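Serine/threonine-protein kinase/endoribonuclease IRE1 (PDB 2BE1) senses unfolded proteins in the endoplasmic reticulum lumen through this lumenal domain, and on activation splices HAC1 precursor mRNA to switch on unfolded protein response genes. Local coordinates at residues I61-D66 and S289-S294; C215-R220 and F298-E303. All blocks are in the same frame, centred on the assembly; numbering follows the deposited sequence.

Contact 1. Residues I61-D66 and S289-S294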
ATOM      1  N   ILE A  61       0.714 -12.531  15.425  1.00 28.58           N
ATOM      2  CA  ILE A  61       0.211 -11.118  15.321  1.00 27.34           C
ATOM      3  C   ILE A  61      -1.113 -10.829  16.008  1.00 27.25           C
ATOM      4  O   ILE A  61      -1.997 -11.709  16.171  1.00 27.46           O
ATOM      5  CB  ILE A  61       0.081 -10.675  13.920  1.00 27.23           C
ATOM      6  CG1 ILE A  61      -1.074 -11.412  13.298  1.00 27.61           C
ATOM      7  CG2 ILE A  61       1.396 -10.973  13.134  1.00 25.83           C
ATOM      8  CD1 ILE A  61      -0.772 -11.713  11.877  1.00 31.81           C
ATOM      9  N   GLU A  62      -1.244  -9.604  16.479  1.00 27.04           N
ATOM     10  CA  GLU A  62      -2.511  -9.261  17.095  1.00 27.34           C
ATOM     11  C   GLU A  62      -3.386  -8.791  15.934  1.00 28.30           C
ATOM     12  O   GLU A  62      -3.017  -7.857  15.198  1.00 28.95           O
ATOM     13  CB  GLU A  62      -2.382  -8.192  18.164  1.00 26.39           C
ATOM     14  CG  GLU A  62      -3.712  -7.663  18.614  1.00 25.47           C
ATOM     15  CD  GLU A  62      -3.571  -6.604  19.682  1.00 24.68           C
ATOM     16  OE1 GLU A  62      -4.297  -6.611  20.724  1.00 24.62           O
ATOM     17  OE2 GLU A  62      -2.693  -5.762  19.492  1.00 26.62           O
ATOM     18  N   PRO A  63      -4.530  -9.458  15.721  1.00 28.51           N
ATOM     19  CA  PRO A  63      -5.325  -9.146  14.553  1.00 28.91           C
ATOM     20  C   PRO A  63      -6.094  -7.920  14.889  1.00 30.09           C
ATOM     21  O   PRO A  63      -7.264  -8.010  15.266  1.00 31.86           O
ATOM     22  CB  PRO A  63      -6.297 -10.314  14.469  1.00 27.75           C
ATOM     23  CG  PRO A  63      -6.492 -10.699  15.821  1.00 28.31           C
ATOM     24  CD  PRO A  63      -5.159 -10.506  16.530  1.00 28.55           C
ATOM     25  N   PHE A  64      -5.473  -6.767  14.841  1.00 30.01           N
ATOM     26  CA  PHE A  64      -6.234  -5.630  15.272  1.00 30.15           C
ATOM     27  C   PHE A  64      -5.450  -4.401  14.947  1.00 30.22           C
ATOM     28  O   PHE A  64      -4.225  -4.384  15.042  1.00 31.47           O
ATOM     29  CB  PHE A  64      -6.584  -5.696  16.752  1.00 29.41           C
ATOM     30  CG  PHE A  64      -7.128  -4.432  17.252  1.00 31.33           C
ATOM     31  CD1 PHE A  64      -8.474  -4.159  17.143  1.00 32.81           C
ATOM     32  CD2 PHE A  64      -6.286  -3.433  17.759  1.00 31.14           C
ATOM     33  CE1 PHE A  64      -8.991  -2.907  17.605  1.00 31.43           C
ATOM     34  CE2 PHE A  64      -6.812  -2.179  18.224  1.00 29.21           C
ATOM     35  CZ  PHE A  64      -8.146  -1.927  18.147  1.00 29.33           C
ATOM     36  N   GLY A  65      -6.145  -3.371  14.530  1.00 29.45           N
ATOM     37  CA  GLY A  65      -5.454  -2.201  14.115  1.00 29.42           C
ATOM     38  C   GLY A  65      -4.419  -2.464  13.051  1.00 29.51           C
ATOM     39  O   GLY A  65      -4.688  -3.159  12.058  1.00 29.46           O
ATOM     40  N   ASP A  66      -3.243  -1.880  13.282  1.00 29.63           N
ATOM     41  CA  ASP A  66      -2.102  -2.003  12.404  1.00 30.09           C
ATOM     42  C   ASP A  66      -1.646  -3.419  12.263  1.00 29.67           C
ATOM     43  O   ASP A  66      -0.760  -3.699  11.482  1.00 28.95           O
ATOM     44  CB  ASP A  66      -0.964  -1.207  12.968  1.00 30.69           C
ATOM     45  CG  ASP A  66      -1.000   0.261  12.526  1.00 36.13           C
ATOM     46  OD1 ASP A  66      -1.866   0.666  11.700  1.00 41.09           O
ATOM     47  OD2 ASP A  66      -0.134   1.044  12.996  1.00 41.45           O
ATOM     48  N   SER A 289      -2.818 -20.646  12.797  1.00 23.85           N
ATOM     49  CA  SER A 289      -1.979 -19.489  13.033  1.00 22.66           C
ATOM     50  C   SER A 289      -2.149 -18.919  14.431  1.00 21.93           C
ATOM     51  O   SER A 289      -3.265 -18.747  14.904  1.00 21.59           O
ATOM     52  CB  SER A 289      -2.297 -18.436  12.009  1.00 22.53           C
ATOM     53  OG  SER A 289      -2.523 -19.061  10.767  1.00 23.65           O
ATOM     54  N   TRP A 290      -1.038 -18.616  15.085  1.00 21.38           N
ATOM     55  CA  TRP A 290      -1.082 -18.051  16.442  1.00 21.00           C
ATOM     56  C   TRP A 290      -1.447 -16.591  16.453  1.00 19.93           C
ATOM     57  O   TRP A 290      -0.847 -15.805  15.713  1.00 20.16           O
ATOM     58  CB  TRP A 290       0.306 -18.225  17.142  1.00 22.06           C
ATOM     59  CG  TRP A 290       0.403 -19.609  17.603  1.00 23.53           C
ATOM     60  CD1 TRP A 290       0.976 -20.663  16.942  1.00 24.56           C
ATOM     61  CD2 TRP A 290      -0.240 -20.160  18.767  1.00 23.46           C
ATOM     62  NE1 TRP A 290       0.752 -21.819  17.640  1.00 24.65           N
ATOM     63  CE2 TRP A 290       0.008 -21.551  18.754  1.00 22.41           C
ATOM     64  CE3 TRP A 290      -0.985 -19.602  19.818  1.00 23.87           C
ATOM     65  CZ2 TRP A 290      -0.443 -22.393  19.730  1.00 22.56           C
ATOM     66  CZ3 TRP A 290      -1.442 -20.423  20.780  1.00 24.88           C
ATOM     67  CH2 TRP A 290      -1.150 -21.826  20.744  1.00 25.20           C
ATOM     68  N   PHE A 291      -2.353 -16.180  17.320  1.00 18.55           N
ATOM     69  CA  PHE A 291      -2.582 -14.715  17.435  1.00 18.52           C
ATOM     70  C   PHE A 291      -2.612 -14.197  18.856  1.00 19.86           C
ATOM     71  O   PHE A 291      -2.907 -14.954  19.834  1.00 19.93           O
ATOM     72  CB  PHE A 291      -3.865 -14.269  16.717  1.00 16.22           C
ATOM     73  CG  PHE A 291      -5.139 -14.828  17.347  1.00 13.73           C
ATOM     74  CD1 PHE A 291      -5.679 -14.251  18.519  1.00 10.82           C
ATOM     75  CD2 PHE A 291      -5.807 -15.956  16.783  1.00  8.04           C
ATOM     76  CE1 PHE A 291      -6.899 -14.792  19.087  1.00  8.48           C
ATOM     77  CE2 PHE A 291      -6.987 -16.480  17.381  1.00  3.86           C
ATOM     78  CZ  PHE A 291      -7.524 -15.887  18.499  1.00  5.32           C
ATOM     79  N   ALA A 292      -2.325 -12.902  18.972  1.00 21.09           N
ATOM     80  CA  ALA A 292      -2.292 -12.288  20.315  1.00 22.26           C
ATOM     81  C   ALA A 292      -3.429 -11.290  20.517  1.00 22.62           C
ATOM     82  O   ALA A 292      -3.909 -10.686  19.553  1.00 23.98           O
ATOM     83  CB  ALA A 292      -1.006 -11.604  20.532  1.00 22.06           C
ATOM     84  N   LEU A 293      -3.841 -11.112  21.767  1.00 21.64           N
ATOM     85  CA  LEU A 293      -4.780 -10.075  22.127  1.00 20.50           C
ATOM     86  C   LEU A 293      -4.195  -9.409  23.367  1.00 21.78           C
ATOM     87  O   LEU A 293      -4.169  -9.987  24.463  1.00 21.89           O
ATOM     88  CB  LEU A 293      -6.185 -10.659  22.357  1.00 18.78           C
ATOM     89  CG  LEU A 293      -6.716 -11.573  21.239  1.00 15.02           C
ATOM     90  CD1 LEU A 293      -8.048 -11.983  21.565  1.00 10.14           C
ATOM     91  CD2 LEU A 293      -6.845 -10.868  19.962  1.00 11.23           C
ATOM     92  N   SER A 294      -3.667  -8.206  23.170  1.00 23.22           N
ATOM     93  CA  SER A 294      -3.079  -7.405  24.256  1.00 24.68           C
ATOM     94  C   SER A 294      -4.157  -7.004  25.198  1.00 26.44           C
ATOM     95  O   SER A 294      -5.340  -6.869  24.797  1.00 27.35           O
ATOM     96  CB  SER A 294      -2.532  -6.107  23.699  1.00 24.93           C
ATOM     97  OG  SER A 294      -3.541  -5.293  23.094  1.00 23.80           O
TER
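Glu62 reaches along strand 290-294 to Ser294 and sets one carboxylate oxygen, OE1, against two donors of that residue. The hydroxyl OG of Ser294 lies 2.8 Å from Glu62 OE1, on its syn side and only 17° out of the carboxylate plane; the backbone N of Ser294, 3.0 Å from the same OE1, meets it from well above that plane. With CG anti to the backbone N (chi1 169°) and the rest of the chain extended, the carboxylate is carried past Ala292 O to the buried Ser294. With an alanine here, the amide of Ser294 would probably be left without its acceptor and a gap would open beside the strand.

Between the backbones, Ala292 N donates to Ile61 O at 3.1 Å, the bond of a single parallel bridge that pairs Ile61 with Phe291. A CA-H...O contact from Glu62 CA to Ala292 O (3.2 Å) follows. Pro63, which has no amide hydrogen to continue the pairing, centres an inverse gamma turn.

Apolar contact comes from the Pro63 ring: its CD rests 3.8 Å from Leu293 CD2, the two side chains crossing at about a right angle, and 4.0 Å from Phe291 CB.

Strand 290-294 also pairs antiparallel with strand 280-284, while Ile45 of strand 45-46 packs on Ile61 and Pro63, and Ser294 OG is also hydrogen-bonded to Asn297 N.

Contact 2. Residues C215-R220 and F298-E303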
ATOM      1  N   CYS A 215     -22.240  -0.248  26.065  1.00 42.83           N
ATOM      2  CA  CYS A 215     -20.813  -0.302  26.042  1.00 40.52           C
ATOM      3  C   CYS A 215     -20.397  -1.804  25.951  1.00 37.65           C
ATOM      4  O   CYS A 215     -20.450  -2.546  26.952  1.00 37.74           O
ATOM      5  CB  CYS A 215     -20.401   0.349  27.351  1.00 40.44           C
ATOM      6  SG  CYS A 215     -18.861  -0.215  27.814  1.00 46.21           S
ATOM      7  N   ILE A 216     -20.067  -2.286  24.760  1.00 33.56           N
ATOM      8  CA  ILE A 216     -20.048  -3.714  24.635  1.00 29.64           C
ATOM      9  C   ILE A 216     -18.622  -4.090  24.217  1.00 28.35           C
ATOM     10  O   ILE A 216     -17.956  -3.258  23.644  1.00 27.47           O
ATOM     11  CB  ILE A 216     -21.144  -4.259  23.703  1.00 28.98           C
ATOM     12  CG1 ILE A 216     -20.494  -4.584  22.417  1.00 31.92           C
ATOM     13  CG2 ILE A 216     -22.304  -3.298  23.392  1.00 25.08           C
ATOM     14  CD1 ILE A 216     -20.940  -5.873  21.902  1.00 39.02           C
ATOM     15  N   ALA A 217     -18.157  -5.305  24.554  1.00 26.82           N
ATOM     16  CA  ALA A 217     -16.773  -5.761  24.330  1.00 25.42           C
ATOM     17  C   ALA A 217     -16.686  -7.280  24.099  1.00 25.11           C
ATOM     18  O   ALA A 217     -17.586  -8.004  24.489  1.00 25.14           O
ATOM     19  CB  ALA A 217     -15.905  -5.395  25.508  1.00 25.04           C
ATOM     20  N   PRO A 218     -15.602  -7.775  23.440  1.00 24.46           N
ATOM     21  CA  PRO A 218     -15.370  -9.200  23.393  1.00 23.95           C
ATOM     22  C   PRO A 218     -15.002  -9.767  24.723  1.00 23.66           C
ATOM     23  O   PRO A 218     -14.176  -9.206  25.435  1.00 24.39           O
ATOM     24  CB  PRO A 218     -14.209  -9.344  22.404  1.00 23.06           C
ATOM     25  CG  PRO A 218     -13.664  -8.180  22.315  1.00 21.79           C
ATOM     26  CD  PRO A 218     -14.603  -7.098  22.620  1.00 24.01           C
ATOM     27  N   PHE A 219     -15.642 -10.882  25.007  1.00 23.28           N
ATOM     28  CA  PHE A 219     -15.672 -11.513  26.301  1.00 23.51           C
ATOM     29  C   PHE A 219     -15.433 -12.995  26.120  1.00 24.00           C
ATOM     30  O   PHE A 219     -15.340 -13.461  24.984  1.00 25.33           O
ATOM     31  CB  PHE A 219     -17.077 -11.338  26.931  1.00 23.28           C
ATOM     32  CG  PHE A 219     -17.142 -11.735  28.400  1.00 22.17           C
ATOM     33  CD1 PHE A 219     -16.126 -11.321  29.307  1.00 22.87           C
ATOM     34  CD2 PHE A 219     -18.192 -12.500  28.878  1.00 19.66           C
ATOM     35  CE1 PHE A 219     -16.165 -11.683  30.667  1.00 22.34           C
ATOM     36  CE2 PHE A 219     -18.260 -12.873  30.229  1.00 19.41           C
ATOM     37  CZ  PHE A 219     -17.253 -12.463  31.130  1.00 21.98           C
ATOM     38  N   ARG A 220     -15.426 -13.742  27.230  1.00 24.20           N
ATOM     39  CA  ARG A 220     -14.923 -15.123  27.272  1.00 24.12           C
ATOM     40  C   ARG A 220     -15.754 -16.063  26.388  1.00 24.23           C
ATOM     41  O   ARG A 220     -16.944 -15.800  26.125  1.00 23.90           O
ATOM     42  CB  ARG A 220     -14.738 -15.572  28.717  1.00 23.46           C
ATOM     43  CG  ARG A 220     -15.098 -16.979  29.035  1.00 24.22           C
ATOM     44  CD  ARG A 220     -16.393 -17.070  29.865  1.00 24.59           C
ATOM     45  NE  ARG A 220     -16.182 -16.594  31.233  1.00 26.18           N
ATOM     46  CZ  ARG A 220     -17.161 -16.361  32.130  1.00 30.32           C
ATOM     47  NH1 ARG A 220     -18.462 -16.574  31.815  1.00 32.08           N
ATOM     48  NH2 ARG A 220     -16.864 -15.917  33.366  1.00 29.04           N
ATOM     49  N   PHE A 298      -7.796  -5.606  24.550  1.00 30.25           N
ATOM     50  CA  PHE A 298      -8.861  -6.537  24.871  1.00 30.39           C
ATOM     51  C   PHE A 298      -8.901  -6.859  26.347  1.00 31.95           C
ATOM     52  O   PHE A 298      -9.010  -8.082  26.742  1.00 33.09           O
ATOM     53  CB  PHE A 298      -8.794  -7.827  24.046  1.00 28.68           C
ATOM     54  CG  PHE A 298      -8.747  -7.609  22.585  1.00 24.76           C
ATOM     55  CD1 PHE A 298      -7.521  -7.378  21.935  1.00 23.88           C
ATOM     56  CD2 PHE A 298      -9.924  -7.601  21.851  1.00 19.85           C
ATOM     57  CE1 PHE A 298      -7.504  -7.163  20.551  1.00 23.74           C
ATOM     58  CE2 PHE A 298      -9.937  -7.434  20.477  1.00 18.71           C
ATOM     59  CZ  PHE A 298      -8.726  -7.225  19.817  1.00 23.25           C
ATOM     60  N   PRO A 299      -8.907  -5.781  27.176  1.00 31.70           N
ATOM     61  CA  PRO A 299      -8.735  -5.843  28.615  1.00 30.71           C
ATOM     62  C   PRO A 299      -9.752  -6.790  29.136  1.00 30.02           C
ATOM     63  O   PRO A 299      -9.465  -7.685  29.940  1.00 29.65           O
ATOM     64  CB  PRO A 299      -9.152  -4.458  29.033  1.00 30.38           C
ATOM     65  CG  PRO A 299     -10.095  -4.064  27.937  1.00 30.96           C
ATOM     66  CD  PRO A 299      -9.249  -4.413  26.779  1.00 31.42           C
ATOM     67  N   SER A 300     -10.947  -6.605  28.628  1.00 29.66           N
ATOM     68  CA  SER A 300     -12.058  -7.307  29.189  1.00 30.40           C
ATOM     69  C   SER A 300     -11.905  -8.854  29.086  1.00 29.92           C
ATOM     70  O   SER A 300     -12.203  -9.605  30.062  1.00 30.19           O
ATOM     71  CB  SER A 300     -13.346  -6.786  28.545  1.00 30.99           C
ATOM     72  OG  SER A 300     -14.483  -7.455  29.065  1.00 31.50           O
ATOM     73  N   LEU A 301     -11.447  -9.296  27.902  1.00 29.08           N
ATOM     74  CA  LEU A 301     -11.174 -10.698  27.586  1.00 27.55           C
ATOM     75  C   LEU A 301      -9.928 -11.205  28.298  1.00 28.33           C
ATOM     76  O   LEU A 301      -9.976 -12.206  29.024  1.00 28.31           O
ATOM     77  CB  LEU A 301     -10.966 -10.853  26.103  1.00 26.40           C
ATOM     78  CG  LEU A 301     -10.968 -12.307  25.659  1.00 22.93           C
ATOM     79  CD1 LEU A 301     -11.818 -12.429  24.468  1.00 19.51           C
ATOM     80  CD2 LEU A 301      -9.564 -12.694  25.317  1.00 19.04           C
ATOM     81  N   VAL A 302      -8.815 -10.522  28.103  1.00 28.81           N
ATOM     82  CA  VAL A 302      -7.623 -10.924  28.792  1.00 30.70           C
ATOM     83  C   VAL A 302      -7.769 -11.224  30.306  1.00 33.46           C
ATOM     84  O   VAL A 302      -7.116 -12.141  30.874  1.00 34.49           O
ATOM     85  CB  VAL A 302      -6.577  -9.890  28.600  1.00 29.98           C
ATOM     86  CG1 VAL A 302      -5.262 -10.370  29.245  1.00 29.13           C
ATOM     87  CG2 VAL A 302      -6.388  -9.690  27.118  1.00 28.72           C
ATOM     88  N   GLU A 303      -8.626 -10.465  30.967  1.00 35.90           N
ATOM     89  CA  GLU A 303      -8.714 -10.543  32.416  1.00 37.77           C
ATOM     90  C   GLU A 303      -9.596 -11.695  32.783  1.00 36.28           C
ATOM     91  O   GLU A 303      -9.393 -12.266  33.802  1.00 36.61           O
ATOM     92  CB  GLU A 303      -9.224  -9.200  32.925  1.00 39.64           C
ATOM     93  CG  GLU A 303     -10.149  -9.219  34.111  1.00 48.55           C
ATOM     94  CD  GLU A 303     -11.263  -8.142  33.953  1.00 59.71           C
ATOM     95  OE1 GLU A 303     -12.115  -8.253  32.998  1.00 62.92           O
ATOM     96  OE2 GLU A 303     -11.267  -7.194  34.798  1.00 64.14           O
TER
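Pro218 O faces the first turn of helix 299-303 in van der Waals contact, with Leu301 CB at 3.7 Å and Ser300 CB and OG both at 4.0 Å. Next along the strand, Phe219 O meets the methyl CD1 of Leu301, also at 3.7 Å. A chi1 of -168° turns the Leu301 side chain away from its backbone N and lays CD1 alongside the strand backbone, within touch of both Pro218 CB and the Phe219 carbonyl.

The element joined here is the edge strand 216-219 of a three-stranded antiparallel sheet in the lumenal domain, alongside whose edge a short helix runs, its axis 6.7 Å away and its N-to-C direction 30° from the strand's. Phe298 stands at the N-cap position of that helix, and its carbonyl oxygen accepts from Val302 N.

Pro218 is the apolar centre on the strand side; its CG comes to the edge of the Phe298 ring, in the ring plane, 3.8 Å from Phe298 CD2, and the two side chains cross at about a right angle. On the helix side facing the strand, Ser300 CB packs 4.2 Å from Ala217 CB, while Ser300 OG approaches the Phe219 ring obliquely. Leu301 also touches Ile244 and Leu293, and Phe298 packs on Val246 of strand 245-254. Phe219 in turn touches Leu225 of the neighbouring strand 223-227.

In the fold
Contact 1 lies near the centre of the chain with every touching residue buried, whereas contact 2, about 15 Å away between centres, is partly exposed. Their chemistry differs accordingly: a buried carboxylate and a backbone bridge hold 61-66 to 289-294, while 215-220 and 298-303 meet through van der Waals contacts, with backbone carbonyls against side-chain carbons and no polar bond. Strand 290-294 and helix 299-303 follow one another in the chain, so one short run of sequence serves both contacts. The two join at Phe298, whose CD1 lies 3.6 Å from Leu293 CB and whose CE1 is 3.3 Å from Glu62 OE1, and at Val302, whose CG2 packs near the carbonyl oxygens of Leu293 and Ser294.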